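PDB 7BUG: terminal oxygenase component of carbazole, which catalyses the angular dioxygenation of carbazole at C-9a and C-1, giving an unstable cis-hydrodiol that turns into 2'-aminobiphenyl-2,3-diol, using a Rieske [2Fe-2S] cluster and a mononuclear iron. Local coordinates for residues A[26-31]-A[145-150]; A[267-272]-A[283-288]; A[155-160]-A[301-306]. All coordinates share one frame; numbering follows the deposited sequence.

Contact 1: residues A[26-31]-A[145-150]. With MXE (2-methoxyethanol), chain N.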
loop_
_atom_site.group_PDB
_atom_site.type_symbol
_atom_site.label_atom_id
_atom_site.label_comp_id
_atom_site.label_asym_id
_atom_site.label_seq_id
_atom_site.Cartn_x
_atom_site.Cartn_y
_atom_site.Cartn_z
ATOM N N ARG A 26 18.343 19.505 -5.904
ATOM C CA ARG A 26 19.462 19.488 -4.967
ATOM C C ARG A 26 20.269 20.786 -5.127
ATOM O O ARG A 26 20.157 21.424 -6.170
ATOM C CB ARG A 26 20.296 18.222 -5.145
ATOM C CG ARG A 26 21.303 17.970 -4.034
ATOM C CD ARG A 26 22.023 16.647 -4.285
ATOM N NE ARG A 26 22.892 16.379 -3.168
ATOM C CZ ARG A 26 22.465 15.909 -1.990
ATOM N NH1 ARG A 26 21.225 15.442 -1.859
ATOM N NH2 ARG A 26 23.335 15.767 -1.008
ATOM N N ASN A 27 21.034 21.142 -4.103
ATOM C CA ASN A 27 21.963 22.289 -4.099
ATOM C C ASN A 27 21.184 23.609 -4.085
ATOM O O ASN A 27 21.611 24.586 -4.712
ATOM C CB ASN A 27 22.949 22.148 -5.271
ATOM C CG ASN A 27 23.689 20.841 -5.200
ATOM O OD1 ASN A 27 24.257 20.533 -4.161
ATOM N ND2 ASN A 27 23.667 20.028 -6.248
ATOM N N HIS A 28 20.072 23.685 -3.322
ATOM C CA HIS A 28 19.375 24.927 -2.989
ATOM C C HIS A 28 19.050 24.927 -1.495
ATOM O O HIS A 28 19.041 23.866 -0.874
ATOM C CB HIS A 28 18.070 25.110 -3.787
ATOM C CG HIS A 28 18.205 25.207 -5.262
ATOM N ND1 HIS A 28 18.224 26.412 -5.899
ATOM C CD2 HIS A 28 18.309 24.262 -6.207
ATOM C CE1 HIS A 28 18.352 26.162 -7.210
ATOM N NE2 HIS A 28 18.382 24.875 -7.441
ATOM N N TRP A 29 18.810 26.109 -0.993
ATOM C CA TRP A 29 18.270 26.386 0.336
ATOM C C TRP A 29 16.765 26.137 0.326
ATOM O O TRP A 29 16.109 26.607 -0.596
ATOM C CB TRP A 29 18.551 27.820 0.741
ATOM C CG TRP A 29 19.985 28.158 0.980
ATOM C CD1 TRP A 29 20.825 28.806 0.125
ATOM C CD2 TRP A 29 20.716 27.942 2.196
ATOM N NE1 TRP A 29 22.045 28.981 0.711
ATOM C CE2 TRP A 29 21.995 28.514 1.986
ATOM C CE3 TRP A 29 20.434 27.358 3.431
ATOM C CZ2 TRP A 29 22.988 28.457 2.954
ATOM C CZ3 TRP A 29 21.390 27.362 4.404
ATOM C CH2 TRP A 29 22.652 27.899 4.167
ATOM N N TYR A 30 16.291 25.512 1.404
ATOM C CA TYR A 30 14.845 25.325 1.641
ATOM C C TYR A 30 14.477 25.642 3.086
ATOM O O TYR A 30 15.142 25.171 3.995
ATOM C CB TYR A 30 14.454 23.861 1.401
ATOM C CG TYR A 30 14.580 23.452 -0.037
ATOM C CD1 TYR A 30 13.570 23.703 -0.938
ATOM C CD2 TYR A 30 15.716 22.847 -0.504
ATOM C CE1 TYR A 30 13.667 23.299 -2.265
ATOM C CE2 TYR A 30 15.863 22.487 -1.828
ATOM C CZ TYR A 30 14.824 22.694 -2.717
ATOM O OH TYR A 30 15.012 22.311 -4.010
ATOM N N PRO A 31 13.353 26.317 3.305
ATOM C CA PRO A 31 12.824 26.492 4.653
ATOM C C PRO A 31 12.100 25.246 5.134
ATOM O O PRO A 31 11.441 24.604 4.330
ATOM C CB PRO A 31 11.900 27.690 4.534
ATOM C CG PRO A 31 11.337 27.552 3.176
ATOM C CD PRO A 31 12.479 26.998 2.325
ATOM N N LEU A 145 22.067 32.780 0.883
ATOM C CA LEU A 145 20.623 32.485 1.017
ATOM C C LEU A 145 19.822 33.380 0.083
ATOM O O LEU A 145 18.834 32.885 -0.520
ATOM C CB LEU A 145 20.222 32.701 2.473
ATOM C CG LEU A 145 18.730 32.546 2.738
ATOM C CD1 LEU A 145 18.244 31.133 2.405
ATOM C CD2 LEU A 145 18.397 32.877 4.151
ATOM N N ALA A 146 20.189 34.650 -0.126
ATOM C CA ALA A 146 19.469 35.544 -1.061
ATOM C C ALA A 146 19.250 34.917 -2.439
ATOM O O ALA A 146 18.275 35.296 -3.077
ATOM C CB ALA A 146 20.219 36.850 -1.228
ATOM N N ARG A 147 20.152 34.073 -2.956
ATOM C CA ARG A 147 20.007 33.452 -4.284
ATOM C C ARG A 147 18.660 32.711 -4.377
ATOM O O ARG A 147 18.077 32.690 -5.480
ATOM C CB ARG A 147 21.124 32.478 -4.589
ATOM C CG ARG A 147 21.174 32.108 -6.062
ATOM C CD ARG A 147 21.888 30.842 -6.338
ATOM N NE ARG A 147 21.262 29.678 -5.676
ATOM C CZ ARG A 147 21.833 28.487 -5.599
ATOM N NH1 ARG A 147 22.971 28.247 -6.260
ATOM N NH2 ARG A 147 21.259 27.490 -4.945
ATOM N N ASP A 148 18.241 32.105 -3.260
ATOM C CA ASP A 148 17.112 31.137 -3.243
ATOM C C ASP A 148 15.955 31.743 -2.472
ATOM O O ASP A 148 15.091 30.975 -2.021
ATOM C CB ASP A 148 17.548 29.808 -2.631
ATOM C CG ASP A 148 18.463 28.991 -3.533
ATOM O OD1 ASP A 148 18.474 29.240 -4.744
ATOM O OD2 ASP A 148 19.222 28.143 -2.982
ATOM N N THR A 149 15.850 33.064 -2.420
ATOM C CA THR A 149 14.748 33.752 -1.717
ATOM C C THR A 149 14.262 34.831 -2.648
ATOM O O THR A 149 15.025 35.349 -3.472
ATOM C CB THR A 149 15.136 34.326 -0.350
ATOM O OG1 THR A 149 16.243 35.218 -0.507
ATOM C CG2 THR A 149 15.541 33.281 0.652
ATOM N N PRO A 150 12.963 35.152 -2.625
ATOM C CA PRO A 150 12.460 36.156 -3.545
ATOM C C PRO A 150 13.009 37.513 -3.151
ATOM O O PRO A 150 13.348 37.746 -1.987
ATOM C CB PRO A 150 10.938 36.141 -3.300
ATOM C CG PRO A 150 10.713 34.787 -2.712
ATOM C CD PRO A 150 11.912 34.504 -1.823
HETATM O O1 MXE N . 22.057 36.163 1.436
HETATM C C1 MXE N . 22.892 36.295 2.571
HETATM C C2 MXE N . 24.035 35.296 2.615
HETATM O O2 MXE N . 23.667 34.261 3.525
HETATM C C3 MXE N . 23.799 32.910 3.264
HETATM O O HOH W 1 24.272 25.744 -5.644
HETATM O O HOH W 2 14.675 28.984 -0.322
#
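Asp148 sends its carboxylate toward His28 and Trp29 with CG anti to its carbonyl carbon (chi1 -73°), while Arg147 folds back at chi3 (61°) against the same carboxylate. This joins strand 28-32, an outer strand of the Rieske-side antiparallel sheet, to the loop between strands 132-137 and 158-167. Each carboxylate oxygen is gripped twice. Asp148 OD1 takes a nearly straight bond from His28 ND1 at 3.1 Å, and Arg147 NE reaches it from the opposite face of the carboxylate. Asp148 OD2 accepts Trp29 N at 2.9 Å on its anti side, tilted 30° out of the carboxylate plane, and Arg147 NH2 on its syn lone pair. Arg147 NH2 also donates to Asn27 O at 2.9 Å, in the carbonyl plane on a lone pair. The side-on salt bridge to Asp148 and this bond fix the guanidinium's rotation. The backbone N of Gln374 bonds to His28 NE2, at the ring's other end. Pro143 O accepts Trp29 NE1. CD1 of Leu145 lies over one indole face, offset toward its rim, 3.7 Å from Trp29 CG, and its CA makes a CH-pi contact with the five-membered ring. A 2-methoxyethanol takes the Ala146 N-H, its O1 2.9 Å from Ala146 N.

Contact 2: residues A[267-272]-A[283-288]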
loop_
_atom_site.group_PDB
_atom_site.type_symbol
_atom_site.label_atom_id
_atom_site.label_comp_id
_atom_site.label_asym_id
_atom_site.label_seq_id
_atom_site.Cartn_x
_atom_site.Cartn_y
_atom_site.Cartn_z
ATOM N N PRO A 267 14.214 27.906 -5.512
ATOM C CA PRO A 267 13.844 26.539 -5.919
ATOM C C PRO A 267 12.341 26.181 -5.969
ATOM O O PRO A 267 11.993 25.051 -6.323
ATOM C CB PRO A 267 14.479 25.677 -4.810
ATOM C CG PRO A 267 14.361 26.585 -3.578
ATOM C CD PRO A 267 14.652 27.964 -4.109
ATOM N N GLY A 268 11.486 27.116 -5.620
ATOM C CA GLY A 268 10.030 26.895 -5.642
ATOM C C GLY A 268 9.362 27.752 -4.587
ATOM O O GLY A 268 8.816 27.237 -3.570
ATOM N N VAL A 269 9.389 29.061 -4.809
ATOM C CA VAL A 269 8.856 30.034 -3.841
ATOM C C VAL A 269 8.170 31.135 -4.636
ATOM O O VAL A 269 8.759 31.716 -5.585
ATOM C CB VAL A 269 9.887 30.587 -2.843
ATOM C CG1 VAL A 269 11.136 31.082 -3.508
ATOM C CG2 VAL A 269 9.308 31.691 -2.015
ATOM N N LEU A 270 6.926 31.388 -4.254
ATOM C CA LEU A 270 6.043 32.396 -4.871
ATOM C C LEU A 270 6.092 33.678 -4.037
ATOM O O LEU A 270 6.040 33.648 -2.789
ATOM C CB LEU A 270 4.620 31.838 -4.898
ATOM C CG LEU A 270 3.564 32.672 -5.631
ATOM C CD1 LEU A 270 3.693 32.495 -7.139
ATOM C CD2 LEU A 270 2.159 32.293 -5.184
ATOM N N LYS A 271 6.113 34.813 -4.733
ATOM C CA LYS A 271 5.950 36.151 -4.140
ATOM C C LYS A 271 4.739 36.822 -4.768
ATOM O O LYS A 271 4.657 36.904 -6.002
ATOM C CB LYS A 271 7.208 36.975 -4.375
ATOM C CG LYS A 271 7.091 38.396 -3.842
ATOM C CD LYS A 271 8.321 39.226 -4.091
ATOM C CE LYS A 271 8.098 40.679 -3.774
ATOM N NZ LYS A 271 9.323 41.480 -3.987
ATOM N N VAL A 272 3.838 37.278 -3.906
ATOM C CA VAL A 272 2.633 38.017 -4.367
ATOM C C VAL A 272 2.592 39.346 -3.630
ATOM O O VAL A 272 2.579 39.358 -2.390
ATOM C CB VAL A 272 1.339 37.234 -4.115
ATOM C CG1 VAL A 272 0.128 37.993 -4.671
ATOM C CG2 VAL A 272 1.397 35.817 -4.634
ATOM N N PHE A 283 4.945 35.488 0.731
ATOM C CA PHE A 283 6.001 34.620 0.163
ATOM C C PHE A 283 5.695 33.199 0.619
ATOM O O PHE A 283 5.561 32.951 1.825
ATOM C CB PHE A 283 7.389 35.038 0.648
ATOM C CG PHE A 283 7.760 36.504 0.640
ATOM C CD1 PHE A 283 7.509 37.312 1.749
ATOM C CD2 PHE A 283 8.415 37.074 -0.448
ATOM C CE1 PHE A 283 7.918 38.643 1.766
ATOM C CE2 PHE A 283 8.837 38.398 -0.410
ATOM C CZ PHE A 283 8.617 39.164 0.708
ATOM N N GLU A 284 5.554 32.263 -0.316
ATOM C CA GLU A 284 5.219 30.902 0.102
ATOM C C GLU A 284 6.088 29.913 -0.688
ATOM O O GLU A 284 6.232 29.996 -1.914
ATOM C CB GLU A 284 3.708 30.631 0.009
ATOM C CG GLU A 284 3.149 30.767 -1.358
ATOM C CD GLU A 284 1.651 30.406 -1.398
ATOM O OE1 GLU A 284 0.976 30.723 -0.383
ATOM O OE2 GLU A 284 1.219 29.762 -2.345
ATOM N N TRP A 285 6.612 28.954 0.057
ATOM C CA TRP A 285 7.438 27.868 -0.494
ATOM C C TRP A 285 6.599 26.592 -0.573
ATOM O O TRP A 285 5.753 26.358 0.334
ATOM C CB TRP A 285 8.650 27.608 0.383
ATOM C CG TRP A 285 9.788 28.579 0.277
ATOM C CD1 TRP A 285 10.963 28.287 -0.334
ATOM C CD2 TRP A 285 9.938 29.909 0.823
ATOM N NE1 TRP A 285 11.858 29.314 -0.190
ATOM C CE2 TRP A 285 11.250 30.329 0.500
ATOM C CE3 TRP A 285 9.114 30.770 1.557
ATOM C CZ2 TRP A 285 11.740 31.578 0.877
ATOM C CZ3 TRP A 285 9.626 32.000 1.950
ATOM C CH2 TRP A 285 10.916 32.382 1.596
ATOM N N TYR A 286 6.983 25.744 -1.501
ATOM C CA TYR A 286 6.472 24.384 -1.687
ATOM C C TYR A 286 7.671 23.454 -1.637
ATOM O O TYR A 286 8.332 23.198 -2.671
ATOM C CB TYR A 286 5.696 24.315 -2.981
ATOM C CG TYR A 286 4.886 25.543 -3.285
ATOM C CD1 TYR A 286 3.635 25.772 -2.702
ATOM C CD2 TYR A 286 5.407 26.529 -4.101
ATOM C CE1 TYR A 286 2.914 26.914 -3.012
ATOM C CE2 TYR A 286 4.699 27.680 -4.396
ATOM C CZ TYR A 286 3.445 27.877 -3.852
ATOM O OH TYR A 286 2.838 29.070 -4.238
ATOM N N VAL A 287 7.954 22.990 -0.451
ATOM C CA VAL A 287 9.243 22.304 -0.183
ATOM C C VAL A 287 9.059 20.800 -0.340
ATOM O O VAL A 287 8.278 20.173 0.396
ATOM C CB VAL A 287 9.741 22.657 1.218
ATOM C CG1 VAL A 287 11.053 21.963 1.491
ATOM C CG2 VAL A 287 9.843 24.160 1.370
ATOM N N PRO A 288 9.853 20.143 -1.207
ATOM C CA PRO A 288 9.702 18.716 -1.413
ATOM C C PRO A 288 10.139 17.929 -0.178
ATOM O O PRO A 288 11.271 18.086 0.342
ATOM C CB PRO A 288 10.644 18.367 -2.590
ATOM C CG PRO A 288 11.048 19.691 -3.147
ATOM C CD PRO A 288 10.921 20.696 -2.028
HETATM O O HOH W 3 10.778 23.665 -3.981
HETATM O O HOH W 4 10.700 25.402 -2.226
#
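Val269 and Trp285 leave the sheet in the same direction, one beside the other, with the valine against one face of the indole. CG2 of Val269 sits over the centre of that face, 3.4 Å from Trp285 CD2. Its CB makes a CH-pi contact almost straight above the five-membered ring, 5° off the normal. CG1 sits between the backbone N and the carbonyl carbon (chi1 50°), which leaves CG2 anti to N and over the ring. On the same face of the sheet, the extended chain of Lys271 runs alongside Phe283, and its CD is 3.8 Å from Phe283 CE2. Lys271 NZ goes on to Pro151 O. Phe153 meets both Phe283 and Trp285 edge-to-face.

Leu270 and Glu284 lie on the other face. The Tyr286 ring brings its OH to 3.4 Å from Leu270 CB, the two side chains crossing at an angle. The same hydroxyl donates to the anti lone pair of Glu284 OE2 at 2.6 Å. Tyr296 and Gln282 bind OE1 of Glu284, so both carboxylate oxygens are held. Leu270 and Glu284 form a hydrogen-bonded pair, with Leu270 N to Glu284 O at 2.8 Å. Gly268 and Val269 form a classic beta bulge against strand 261-265. The arrangement is an antiparallel beta hairpin of the catalytic-domain sheet. It borders the mononuclear iron site of His183, His187 and Asp333, with the Glu284 side chain about 6 Å from the iron(II) ion.

Contact 3: residues A[155-160]-A[301-306]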
loop_
_atom_site.group_PDB
_atom_site.type_symbol
_atom_site.label_atom_id
_atom_site.label_comp_id
_atom_site.label_asym_id
_atom_site.label_seq_id
_atom_site.Cartn_x
_atom_site.Cartn_y
_atom_site.Cartn_z
ATOM N N ASP A 155 14.941 41.953 3.233
ATOM C CA ASP A 155 15.075 43.409 3.567
ATOM C C ASP A 155 15.218 43.552 5.084
ATOM O O ASP A 155 14.434 42.937 5.797
ATOM C CB ASP A 155 13.918 44.234 3.006
ATOM C CG ASP A 155 14.029 44.436 1.510
ATOM O OD1 ASP A 155 15.037 43.969 0.945
ATOM O OD2 ASP A 155 13.084 45.013 0.920
ATOM N N ASP A 156 16.100 44.448 5.559
ATOM C CA ASP A 156 16.310 44.694 7.004
ATOM C C ASP A 156 14.951 44.891 7.705
ATOM O O ASP A 156 14.799 44.391 8.835
ATOM C CB ASP A 156 17.222 45.908 7.232
ATOM C CG ASP A 156 17.502 46.197 8.702
ATOM O OD1 ASP A 156 17.897 45.243 9.416
ATOM O OD2 ASP A 156 17.276 47.366 9.147
ATOM N N ASP A 157 14.045 45.675 7.131
ATOM C CA ASP A 157 12.826 46.136 7.855
ATOM C C ASP A 157 11.636 45.193 7.604
ATOM O O ASP A 157 10.601 45.362 8.236
ATOM C CB ASP A 157 12.474 47.593 7.514
ATOM C CG ASP A 157 11.996 47.843 6.097
ATOM O OD1 ASP A 157 12.311 47.003 5.192
ATOM O OD2 ASP A 157 11.281 48.880 5.897
ATOM N N MET A 158 11.805 44.173 6.773
ATOM C CA MET A 158 10.695 43.238 6.456
ATOM C C MET A 158 10.473 42.272 7.624
ATOM O O MET A 158 11.410 41.558 8.032
ATOM C CB MET A 158 11.017 42.471 5.176
ATOM C CG MET A 158 9.856 41.598 4.722
ATOM S SD MET A 158 8.486 42.550 4.046
ATOM C CE MET A 158 9.194 43.298 2.580
ATOM N N GLU A 159 9.300 42.348 8.260
ATOM C CA GLU A 159 8.900 41.429 9.346
ATOM C C GLU A 159 8.127 40.276 8.703
ATOM O O GLU A 159 7.182 40.535 7.893
ATOM C CB GLU A 159 8.105 42.138 10.441
ATOM C CG GLU A 159 8.974 43.085 11.251
ATOM C CD GLU A 159 10.202 42.445 11.889
ATOM O OE1 GLU A 159 10.076 41.349 12.490
ATOM O OE2 GLU A 159 11.293 43.083 11.825
ATOM N N ILE A 160 8.589 39.085 9.013
ATOM C CA ILE A 160 8.022 37.841 8.447
ATOM C C ILE A 160 7.294 37.085 9.545
ATOM O O ILE A 160 7.852 36.845 10.619
ATOM C CB ILE A 160 9.141 37.017 7.816
ATOM C CG1 ILE A 160 9.754 37.692 6.580
ATOM C CG2 ILE A 160 8.634 35.618 7.529
ATOM C CD1 ILE A 160 8.811 37.993 5.437
ATOM N N GLY A 301 4.892 39.152 4.800
ATOM C CA GLY A 301 5.879 40.170 5.160
ATOM C C GLY A 301 5.271 41.549 5.196
ATOM O O GLY A 301 4.499 41.869 4.283
ATOM N N LYS A 302 5.686 42.354 6.175
ATOM C CA LYS A 302 5.305 43.783 6.201
ATOM C C LYS A 302 6.499 44.565 6.713
ATOM O O LYS A 302 7.055 44.199 7.744
ATOM C CB LYS A 302 4.136 43.967 7.167
ATOM C CG LYS A 302 3.582 45.380 7.207
ATOM C CD LYS A 302 2.385 45.476 8.127
ATOM C CE LYS A 302 1.619 46.769 7.987
ATOM N NZ LYS A 302 2.548 47.892 7.769
ATOM N N PRO A 303 6.943 45.620 6.005
ATOM C CA PRO A 303 7.932 46.525 6.592
ATOM C C PRO A 303 7.422 47.085 7.918
ATOM O O PRO A 303 6.298 47.601 8.011
ATOM C CB PRO A 303 8.091 47.611 5.540
ATOM C CG PRO A 303 7.634 46.957 4.238
ATOM C CD PRO A 303 6.511 46.033 4.656
ATOM N N CYS A 304 8.255 46.979 8.938
ATOM C CA CYS A 304 8.003 47.482 10.308
ATOM C C CYS A 304 9.278 48.196 10.773
ATOM O O CYS A 304 10.378 47.588 10.690
ATOM C CB CYS A 304 7.705 46.364 11.293
ATOM S SG CYS A 304 6.164 45.492 10.925
ATOM N N ALA A 305 9.144 49.446 11.197
ATOM C CA ALA A 305 10.280 50.347 11.469
ATOM C C ALA A 305 10.810 50.096 12.881
ATOM O O ALA A 305 11.986 50.398 13.133
ATOM C CB ALA A 305 9.839 51.771 11.278
ATOM N N ASN A 306 9.987 49.595 13.790
ATOM C CA ASN A 306 10.394 49.493 15.211
ATOM C C ASN A 306 9.521 48.469 15.907
ATOM O O ASN A 306 8.589 47.940 15.230
ATOM C CB ASN A 306 10.340 50.865 15.890
ATOM C CG ASN A 306 9.025 51.568 15.655
ATOM O OD1 ASN A 306 7.974 50.930 15.675
ATOM N ND2 ASN A 306 9.075 52.872 15.415
#
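Met158 lays its sulfur over the backbone of the partner strand, with SD 3.5 Å from Lys302 N. Bends at chi2 and chi3 (72° and 65°) bring SD over the Gly301-Lys302 backbone. On the same face of the sheet, CD1 of Ile160 reaches Gly301 CA at 3.7 Å. At the turn end, Asp157 OD2 rests 3.5 Å from Pro303 CB. In the Glu159 conformer given, one of two, CG of the glutamate is 3.5 Å from Cys304 CB, and the cysteine sulfur lies beside the same methylene.

Three backbone bonds set these side chains in place. Glu159 and Lys302 form a hydrogen-bonded antiparallel pair, with Lys302 N to Glu159 O at 2.9 Å and the reverse bond from Glu159 N to Lys302 O. The third runs from Cys304 N to Asp157 O at 2.9 Å.

Further out, a type I turn from Asp155 to Met158 leads into the strand. Lys130 NZ binds the carbonyls of Asp155 and Met158. Tyr313 of helix 307-327 touches Glu159, Lys302 and Cys304, and Asn306 caps the start of that helix. The pairing at this edge of the catalytic-domain sheet thus rests on backbone bonds and depends little on side-chain polarity. Gly301, with no side chain, leaves room for Met158 SD and Ile160 CD1 to lie close to its backbone.

Contact 1 closes before the other two open along the chain, and contact 2 is nested inside the loop that contact 3 closes. Contacts 2 and 3 belong to one antiparallel sheet, where strands 281-288 and 293-303 are neighbours. Their centres are about 19 Å apart, yet Phe283 CE1 meets Ile160 CD1 at 3.8 Å. The centre of contact 1 is about 10 Å from that of contact 2, and Pro31 packs on Trp285 and Pro150 on Val269. The Rieske part of the chain thus sits directly against the hairpin of the catalytic domain, while contact 3 lies farther from the chain centre.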